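PDB 2WNW: activated BY transcription factor SSRB from Salmonella enterica, which belongs to glycosyl hydrolase family 30 and joins a TIM-barrel domain to a beta-sandwich domain in one chain. Local coordinates for residues A78-Y83 with F373-R378; Q43-F48 with P379-M384. All blocks are in the same frame, centred on the assembly; numbering follows the deposited sequence.

How the interactions relate
Both contacts involve the chain between helix 365-374 and strand 382-388, where it leaves the barrel for the beta-rich domain, and their centres lie about 13 Å apart. Interaction 1 is nested within the loop that interaction 2 closes. Each is partly buried, yet the chemistry differs: interaction 1 has no direct backbone hydrogen bond between its segments and relies on a salt bridge, a sulfur over a ring and bridging waters, whereas 43-48 and 379-384 pair main chain to main chain in a sheet. Phe-48 connects them in the interior, its CB packing 3.6 Å from Cys-374 CB. The charged and polar ends of interaction 1 and the Gln-44/Arg-382 pair of interaction 2 lie nearer the surface.

Interaction 1. Residues A78-Y83 with F373-R378; sequences AQEHNY and FCRYVR
Cys-374 presses its sulfur onto the imidazole of His-81, and this is the compact, buried part of the contact. SG stands 3.7 Å from the ring centroid and 23° off the ring normal, so it lies over a face. The same sulfur meets Tyr-83 differently, at the ring edge, with SG 3.7 Å from CE2. A chi1 of 74° sets SG between the backbone N and the carbonyl carbon of Cys-374, which places it over the His-81 face and at the Tyr-83 edge.

The more exposed side is polar. Arg-375, its chain bent at chi3, lies alongside Glu-80 and grips one oxygen with two nitrogens: NH1 and NH2 are each 3.0 Å from OE2. OE2 lies in the guanidinium plane, and the carboxylate plane is 61° from it; NH1 meets OE2 nearly along the C-O bond, whereas NH2 comes from above the carboxylate plane. Water fills in where the backbones do not bond directly: one water donates to Asn-82 O and Cys-374 O, while another accepts from Asn-82 ND2 and donates to Cys-374 O and Val-377 O.

The contact thus joins the loop between helix 65-76 and strand 85-90 to helix 365-374 and the turn that follows it, with Trp-367 stacked on His-81 and Tyr-75 on Tyr-83, next to barrel strand 48-51.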
ATOM      1  N   ALA A  78      27.529   8.281 -16.206  1.00 27.58           N
ATOM      2  CA  ALA A  78      26.262   8.996 -16.242  1.00 28.33           C
ATOM      3  C   ALA A  78      25.376   8.455 -17.360  1.00 29.69           C
ATOM      4  O   ALA A  78      24.160   8.652 -17.352  1.00 30.20           O
ATOM      5  CB  ALA A  78      26.514  10.483 -16.446  1.00 29.49           C
ATOM      6  N   GLN A  79      25.992   7.773 -18.323  1.00 29.58           N
ATOM      7  CA  GLN A  79      25.258   7.199 -19.443  1.00 29.58           C
ATOM      8  C   GLN A  79      24.868   5.747 -19.186  1.00 27.83           C
ATOM      9  O   GLN A  79      24.202   5.120 -20.008  1.00 26.18           O
ATOM     10  CB  GLN A  79      26.081   7.297 -20.731  1.00 34.49           C
ATOM     11  CG  GLN A  79      26.247   8.724 -21.233  1.00 39.09           C
ATOM     12  CD  GLN A  79      27.165   9.551 -20.352  1.00 42.66           C
ATOM     13  OE1 GLN A  79      26.967  10.756 -20.188  1.00 45.56           O
ATOM     14  NE2 GLN A  79      28.187   8.910 -19.792  1.00 43.71           N
ATOM     15  N   GLU A  80      25.292   5.213 -18.045  1.00 24.63           N
ATOM     16  CA  GLU A  80      24.953   3.842 -17.679  1.00 23.84           C
ATOM     17  C   GLU A  80      24.137   3.864 -16.388  1.00 20.84           C
ATOM     18  O   GLU A  80      23.183   4.630 -16.281  1.00 19.65           O
ATOM     19  CB  GLU A  80      26.220   2.998 -17.513  1.00 24.51           C
ATOM     20  CG  GLU A  80      26.948   2.720 -18.824  1.00 27.65           C
ATOM     21  CD  GLU A  80      26.195   1.763 -19.738  1.00 30.57           C
ATOM     22  OE1 GLU A  80      26.647   1.567 -20.885  1.00 32.87           O
ATOM     23  OE2 GLU A  80      25.161   1.200 -19.317  1.00 28.78           O
ATOM     24  N   HIS A  81      24.503   3.050 -15.402  1.00 19.83           N
ATOM     25  CA  HIS A  81      23.729   3.024 -14.171  1.00 18.04           C
ATOM     26  C   HIS A  81      23.762   4.299 -13.352  1.00 17.62           C
ATOM     27  O   HIS A  81      22.896   4.510 -12.513  1.00 15.81           O
ATOM     28  CB  HIS A  81      24.116   1.826 -13.304  1.00 19.24           C
ATOM     29  CG  HIS A  81      23.299   0.606 -13.592  1.00 20.26           C
ATOM     30  ND1 HIS A  81      23.069  -0.377 -12.655  1.00 22.57           N
ATOM     31  CD2 HIS A  81      22.637   0.224 -14.710  1.00 17.86           C
ATOM     32  CE1 HIS A  81      22.295  -1.310 -13.181  1.00 19.20           C
ATOM     33  NE2 HIS A  81      22.019  -0.971 -14.427  1.00 21.32           N
ATOM     34  N   ASN A  82      24.760   5.145 -13.591  1.00 17.82           N
ATOM     35  CA  ASN A  82      24.851   6.424 -12.894  1.00 19.25           C
ATOM     36  C   ASN A  82      24.625   6.334 -11.383  1.00 18.49           C
ATOM     37  O   ASN A  82      23.869   7.123 -10.820  1.00 19.77           O
ATOM     38  CB  ASN A  82      23.829   7.392 -13.511  1.00 21.64           C
ATOM     39  CG  ASN A  82      23.919   8.789 -12.932  1.00 24.15           C
ATOM     40  OD1 ASN A  82      24.983   9.405 -12.941  1.00 25.72           O
ATOM     41  ND2 ASN A  82      22.796   9.300 -12.430  1.00 25.67           N
ATOM     42  N   TYR A  83      25.276   5.379 -10.724  1.00 19.33           N
ATOM     43  CA  TYR A  83      25.118   5.233  -9.281  1.00 18.74           C
ATOM     44  C   TYR A  83      25.472   6.537  -8.578  1.00 20.08           C
ATOM     45  O   TYR A  83      26.518   7.131  -8.841  1.00 19.86           O
ATOM     46  CB  TYR A  83      25.991   4.088  -8.752  1.00 18.28           C
ATOM     47  CG  TYR A  83      25.300   2.733  -8.717  1.00 17.38           C
ATOM     48  CD1 TYR A  83      25.898   1.644  -8.081  1.00 16.49           C
ATOM     49  CD2 TYR A  83      24.038   2.548  -9.289  1.00 17.37           C
ATOM     50  CE1 TYR A  83      25.257   0.409  -8.009  1.00 17.87           C
ATOM     51  CE2 TYR A  83      23.386   1.309  -9.223  1.00 17.23           C
ATOM     52  CZ  TYR A  83      24.004   0.246  -8.578  1.00 18.90           C
ATOM     53  OH  TYR A  83      23.367  -0.972  -8.485  1.00 16.81           O
ATOM     54  N   PHE A 373      15.403   1.666 -12.507  1.00 16.38           N
ATOM     55  CA  PHE A 373      15.302   2.810 -11.603  1.00 16.51           C
ATOM     56  C   PHE A 373      16.485   3.784 -11.726  1.00 17.86           C
ATOM     57  O   PHE A 373      16.335   4.929 -12.154  1.00 17.24           O
ATOM     58  CB  PHE A 373      15.272   2.369 -10.134  1.00 16.68           C
ATOM     59  CG  PHE A 373      13.943   1.866  -9.655  1.00 15.23           C
ATOM     60  CD1 PHE A 373      13.579   0.539  -9.839  1.00 16.27           C
ATOM     61  CD2 PHE A 373      13.069   2.714  -8.979  1.00 16.29           C
ATOM     62  CE1 PHE A 373      12.361   0.057  -9.351  1.00 15.72           C
ATOM     63  CE2 PHE A 373      11.850   2.242  -8.488  1.00 15.59           C
ATOM     64  CZ  PHE A 373      11.499   0.911  -8.675  1.00 15.59           C
ATOM     65  N   CYS A 374      17.662   3.302 -11.334  1.00 18.23           N
ATOM     66  CA  CYS A 374      18.873   4.119 -11.284  1.00 17.90           C
ATOM     67  C   CYS A 374      19.355   4.808 -12.552  1.00 17.64           C
ATOM     68  O   CYS A 374      19.982   5.863 -12.472  1.00 18.95           O
ATOM     69  CB  CYS A 374      20.024   3.306 -10.678  1.00 16.50           C
ATOM     70  SG  CYS A 374      20.731   2.051 -11.753  1.00 17.76           S
ATOM     71  N   ARG A 375      19.072   4.235 -13.714  1.00 18.92           N
ATOM     72  CA  ARG A 375      19.514   4.846 -14.963  1.00 19.28           C
ATOM     73  C   ARG A 375      18.694   6.075 -15.338  1.00 19.75           C
ATOM     74  O   ARG A 375      19.143   6.910 -16.130  1.00 19.20           O
ATOM     75  CB  ARG A 375      19.433   3.827 -16.110  1.00 18.89           C
ATOM     76  CG  ARG A 375      20.297   2.590 -15.908  1.00 19.78           C
ATOM     77  CD  ARG A 375      19.975   1.507 -16.931  1.00 21.69           C
ATOM     78  NE  ARG A 375      20.555   1.781 -18.244  1.00 22.69           N
ATOM     79  CZ  ARG A 375      21.834   1.581 -18.555  1.00 24.58           C
ATOM     80  NH1 ARG A 375      22.681   1.105 -17.650  1.00 23.46           N
ATOM     81  NH2 ARG A 375      22.265   1.846 -19.781  1.00 25.40           N
ATOM     82  N   TYR A 376      17.511   6.211 -14.749  1.00 19.49           N
ATOM     83  CA  TYR A 376      16.625   7.316 -15.104  1.00 19.77           C
ATOM     84  C   TYR A 376      16.190   8.277 -14.006  1.00 20.64           C
ATOM     85  O   TYR A 376      15.807   9.409 -14.302  1.00 20.19           O
ATOM     86  CB  TYR A 376      15.384   6.734 -15.786  1.00 20.73           C
ATOM     87  CG  TYR A 376      15.741   5.643 -16.766  1.00 20.52           C
ATOM     88  CD1 TYR A 376      16.374   5.941 -17.974  1.00 20.93           C
ATOM     89  CD2 TYR A 376      15.539   4.303 -16.443  1.00 19.35           C
ATOM     90  CE1 TYR A 376      16.804   4.931 -18.829  1.00 21.86           C
ATOM     91  CE2 TYR A 376      15.965   3.288 -17.287  1.00 21.34           C
ATOM     92  CZ  TYR A 376      16.601   3.606 -18.475  1.00 22.88           C
ATOM     93  OH  TYR A 376      17.072   2.599 -19.282  1.00 22.40           O
ATOM     94  N   VAL A 377      16.231   7.837 -12.752  1.00 19.04           N
ATOM     95  CA  VAL A 377      15.822   8.692 -11.640  1.00 18.99           C
ATOM     96  C   VAL A 377      17.054   9.350 -11.023  1.00 19.92           C
ATOM     97  O   VAL A 377      18.025   8.674 -10.680  1.00 19.87           O
ATOM     98  CB  VAL A 377      15.061   7.870 -10.568  1.00 18.44           C
ATOM     99  CG1 VAL A 377      14.559   8.785  -9.464  1.00 17.84           C
ATOM    100  CG2 VAL A 377      13.892   7.130 -11.218  1.00 17.92           C
ATOM    101  N   ARG A 378      17.010  10.672 -10.881  1.00 20.82           N
ATOM    102  CA  ARG A 378      18.141  11.424 -10.342  1.00 22.21           C
ATOM    103  C   ARG A 378      17.964  11.873  -8.897  1.00 21.86           C
ATOM    104  O   ARG A 378      16.843  11.995  -8.403  1.00 19.70           O
ATOM    105  CB  ARG A 378      18.396  12.666 -11.203  1.00 24.60           C
ATOM    106  CG  ARG A 378      18.611  12.392 -12.684  1.00 29.62           C
ATOM    107  CD  ARG A 378      17.836  13.415 -13.498  1.00 36.56           C
ATOM    108  NE  ARG A 378      18.103  13.347 -14.932  1.00 41.61           N
ATOM    109  CZ  ARG A 378      17.344  13.932 -15.856  1.00 43.09           C
ATOM    110  NH1 ARG A 378      16.269  14.621 -15.496  1.00 43.62           N
ATOM    111  NH2 ARG A 378      17.666  13.842 -17.140  1.00 45.63           N
TER
HETATM  112  O   HOH W   1      21.744   6.260 -17.869  1.00 29.43           O
HETATM  113  O   HOH W   2      21.343   6.381  -9.971  1.00 19.41           O
HETATM  114  O   HOH W   3      19.816   8.476 -12.706  1.00 24.44           O

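Interaction 2. Residues Q43-F48 with P379-M384; sequences QQIDGF and PGARVM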
ATOM      1  N   GLN A  43       7.484  12.109  -1.157  1.00 18.91           N
ATOM      2  CA  GLN A  43       8.817  12.266  -0.572  1.00 18.50           C
ATOM      3  C   GLN A  43       9.955  12.422  -1.577  1.00 18.83           C
ATOM      4  O   GLN A  43       9.860  11.973  -2.720  1.00 19.06           O
ATOM      5  CB  GLN A  43       9.139  11.092   0.364  1.00 17.62           C
ATOM      6  CG  GLN A  43       9.766   9.883  -0.324  1.00 17.09           C
ATOM      7  CD  GLN A  43       8.750   8.967  -0.987  1.00 17.05           C
ATOM      8  OE1 GLN A  43       7.596   9.339  -1.192  1.00 17.15           O
ATOM      9  NE2 GLN A  43       9.184   7.760  -1.333  1.00 16.12           N
ATOM     10  N   GLN A  44      11.038  13.055  -1.128  1.00 18.39           N
ATOM     11  CA  GLN A  44      12.214  13.270  -1.965  1.00 18.04           C
ATOM     12  C   GLN A  44      13.186  12.109  -1.784  1.00 19.00           C
ATOM     13  O   GLN A  44      13.347  11.592  -0.676  1.00 20.02           O
ATOM     14  CB  GLN A  44      12.908  14.581  -1.584  1.00 19.26           C
ATOM     15  CG  GLN A  44      13.961  15.033  -2.578  1.00 20.19           C
ATOM     16  CD  GLN A  44      14.423  16.462  -2.333  1.00 24.11           C
ATOM     17  OE1 GLN A  44      14.658  17.218  -3.276  1.00 26.85           O
ATOM     18  NE2 GLN A  44      14.559  16.834  -1.067  1.00 22.45           N
ATOM     19  N   ILE A  45      13.832  11.697  -2.867  1.00 18.90           N
ATOM     20  CA  ILE A  45      14.781  10.594  -2.795  1.00 19.68           C
ATOM     21  C   ILE A  45      16.200  11.096  -3.053  1.00 20.62           C
ATOM     22  O   ILE A  45      16.405  12.048  -3.807  1.00 19.59           O
ATOM     23  CB  ILE A  45      14.386   9.467  -3.790  1.00 21.09           C
ATOM     24  CG1 ILE A  45      14.544   9.932  -5.237  1.00 21.25           C
ATOM     25  CG2 ILE A  45      12.923   9.068  -3.555  1.00 18.82           C
ATOM     26  CD1 ILE A  45      15.892   9.596  -5.836  1.00 21.83           C
ATOM     27  N   ASP A  46      17.175  10.453  -2.416  1.00 17.46           N
ATOM     28  CA  ASP A  46      18.569  10.859  -2.545  1.00 18.26           C
ATOM     29  C   ASP A  46      19.382  10.150  -3.624  1.00 16.53           C
ATOM     30  O   ASP A  46      20.470  10.613  -3.976  1.00 17.27           O
ATOM     31  CB  ASP A  46      19.278  10.711  -1.193  1.00 19.20           C
ATOM     32  CG  ASP A  46      18.621  11.538  -0.099  1.00 20.54           C
ATOM     33  OD1 ASP A  46      17.994  12.561  -0.437  1.00 21.11           O
ATOM     34  OD2 ASP A  46      18.738  11.177   1.093  1.00 19.44           O
ATOM     35  N   GLY A  47      18.878   9.034  -4.144  1.00 15.00           N
ATOM     36  CA  GLY A  47      19.607   8.326  -5.183  1.00 15.45           C
ATOM     37  C   GLY A  47      19.580   6.807  -5.116  1.00 16.26           C
ATOM     38  O   GLY A  47      18.778   6.215  -4.387  1.00 16.22           O
ATOM     39  N   PHE A  48      20.468   6.183  -5.889  1.00 16.40           N
ATOM     40  CA  PHE A  48      20.586   4.725  -5.967  1.00 16.47           C
ATOM     41  C   PHE A  48      22.056   4.333  -6.032  1.00 16.68           C
ATOM     42  O   PHE A  48      22.882   5.076  -6.568  1.00 17.10           O
ATOM     43  CB  PHE A  48      19.897   4.184  -7.231  1.00 16.07           C
ATOM     44  CG  PHE A  48      18.438   4.509  -7.322  1.00 17.37           C
ATOM     45  CD1 PHE A  48      18.014   5.789  -7.660  1.00 18.24           C
ATOM     46  CD2 PHE A  48      17.483   3.537  -7.045  1.00 17.55           C
ATOM     47  CE1 PHE A  48      16.656   6.098  -7.717  1.00 17.51           C
ATOM     48  CE2 PHE A  48      16.129   3.834  -7.099  1.00 18.24           C
ATOM     49  CZ  PHE A  48      15.713   5.118  -7.436  1.00 19.52           C
ATOM     50  N   PRO A 379      19.083  12.132  -8.198  1.00 21.05           N
ATOM     51  CA  PRO A 379      19.022  12.580  -6.805  1.00 21.46           C
ATOM     52  C   PRO A 379      18.169  13.842  -6.734  1.00 21.34           C
ATOM     53  O   PRO A 379      18.249  14.691  -7.621  1.00 22.34           O
ATOM     54  CB  PRO A 379      20.485  12.859  -6.473  1.00 22.27           C
ATOM     55  CG  PRO A 379      21.212  11.858  -7.306  1.00 22.07           C
ATOM     56  CD  PRO A 379      20.482  11.956  -8.629  1.00 22.14           C
ATOM     57  N   GLY A 380      17.348  13.958  -5.695  1.00 21.12           N
ATOM     58  CA  GLY A 380      16.500  15.131  -5.554  1.00 21.15           C
ATOM     59  C   GLY A 380      15.108  14.967  -6.140  1.00 19.55           C
ATOM     60  O   GLY A 380      14.212  15.770  -5.868  1.00 19.74           O
ATOM     61  N   ALA A 381      14.918  13.936  -6.956  1.00 18.73           N
ATOM     62  CA  ALA A 381      13.613  13.681  -7.551  1.00 18.21           C
ATOM     63  C   ALA A 381      12.617  13.356  -6.443  1.00 18.68           C
ATOM     64  O   ALA A 381      13.003  12.960  -5.341  1.00 19.59           O
ATOM     65  CB  ALA A 381      13.702  12.505  -8.529  1.00 18.48           C
ATOM     66  N   ARG A 382      11.334  13.540  -6.727  1.00 18.96           N
ATOM     67  CA  ARG A 382      10.305  13.218  -5.751  1.00 17.61           C
ATOM     68  C   ARG A 382       9.382  12.153  -6.315  1.00 16.68           C
ATOM     69  O   ARG A 382       9.130  12.104  -7.519  1.00 16.93           O
ATOM     70  CB  ARG A 382       9.484  14.458  -5.374  1.00 19.76           C
ATOM     71  CG  ARG A 382      10.198  15.400  -4.413  1.00 22.41           C
ATOM     72  CD  ARG A 382       9.293  16.534  -3.961  1.00 26.89           C
ATOM     73  NE  ARG A 382       9.975  17.446  -3.042  1.00 28.64           N
ATOM     74  CZ  ARG A 382      10.074  17.265  -1.727  1.00 30.90           C
ATOM     75  NH1 ARG A 382       9.529  16.201  -1.148  1.00 29.32           N
ATOM     76  NH2 ARG A 382      10.729  18.152  -0.989  1.00 30.37           N
ATOM     77  N   VAL A 383       8.900  11.276  -5.444  1.00 16.69           N
ATOM     78  CA  VAL A 383       7.972  10.244  -5.870  1.00 16.74           C
ATOM     79  C   VAL A 383       6.667  10.979  -6.158  1.00 17.39           C
ATOM     80  O   VAL A 383       6.336  11.945  -5.472  1.00 18.25           O
ATOM     81  CB  VAL A 383       7.738   9.206  -4.751  1.00 15.31           C
ATOM     82  CG1 VAL A 383       6.519   8.344  -5.076  1.00 17.89           C
ATOM     83  CG2 VAL A 383       8.976   8.334  -4.590  1.00 16.44           C
ATOM     84  N   MET A 384       5.939  10.548  -7.179  1.00 17.46           N
ATOM     85  CA  MET A 384       4.672  11.191  -7.501  1.00 20.48           C
ATOM     86  C   MET A 384       3.524  10.263  -7.130  1.00 20.29           C
ATOM     87  O   MET A 384       3.707   9.051  -7.009  1.00 22.47           O
ATOM     88  CB  MET A 384       4.585  11.517  -8.997  1.00 23.14           C
ATOM     89  CG  MET A 384       4.428  10.295  -9.894  1.00 26.11           C
ATOM     90  SD  MET A 384       3.998  10.749 -11.598  1.00 31.26           S
ATOM     91  CE  MET A 384       5.508  10.355 -12.455  1.00 29.45           C
TER
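Gln-44 and Arg-382 form an antiparallel, non-hydrogen-bonded beta pair, their CA atoms 4.2 Å apart, where strand 41-44 leading into the TIM barrel meets strand 382-388 of the mixed sheet. The segment directions, 145° apart, agree with this pairing.

Backbone hydrogen bonds flank the pair: Val-383 N donates to Gln-43 O at 3.0 Å, and Ile-45 N to Ala-381 O at 2.9 Å with an N-H...O angle of 169°. Beyond the strands, Gly-380 N donates to Ile-45 O at 2.8 Å, a further backbone bond outside the regular pairing. A weaker CA-H...O contact joins Arg-382 CA to Gln-43 O.

Apolar contacts gather on the buried side. Ile-45 and Val-383 cross at about a right angle, their CG2 atoms 4.1 Å apart, and Ile-45 also rests on Phe-321 of helix 305-322. The bend of Gln-43 at chi2 (-82°) brings its amide against Val-383, while NE2 is held by Phe-321 O and Cys-325 O.

Polar and charged groups lie outward or at the barrel end. Asp-46 pairs with Lys-289 and Lys-138, and Arg-382 NH1 bonds to Leu-42 O. Over one face of the Arg-382 guanidinium sits Gln-44 CB, 3.8 Å from NH1.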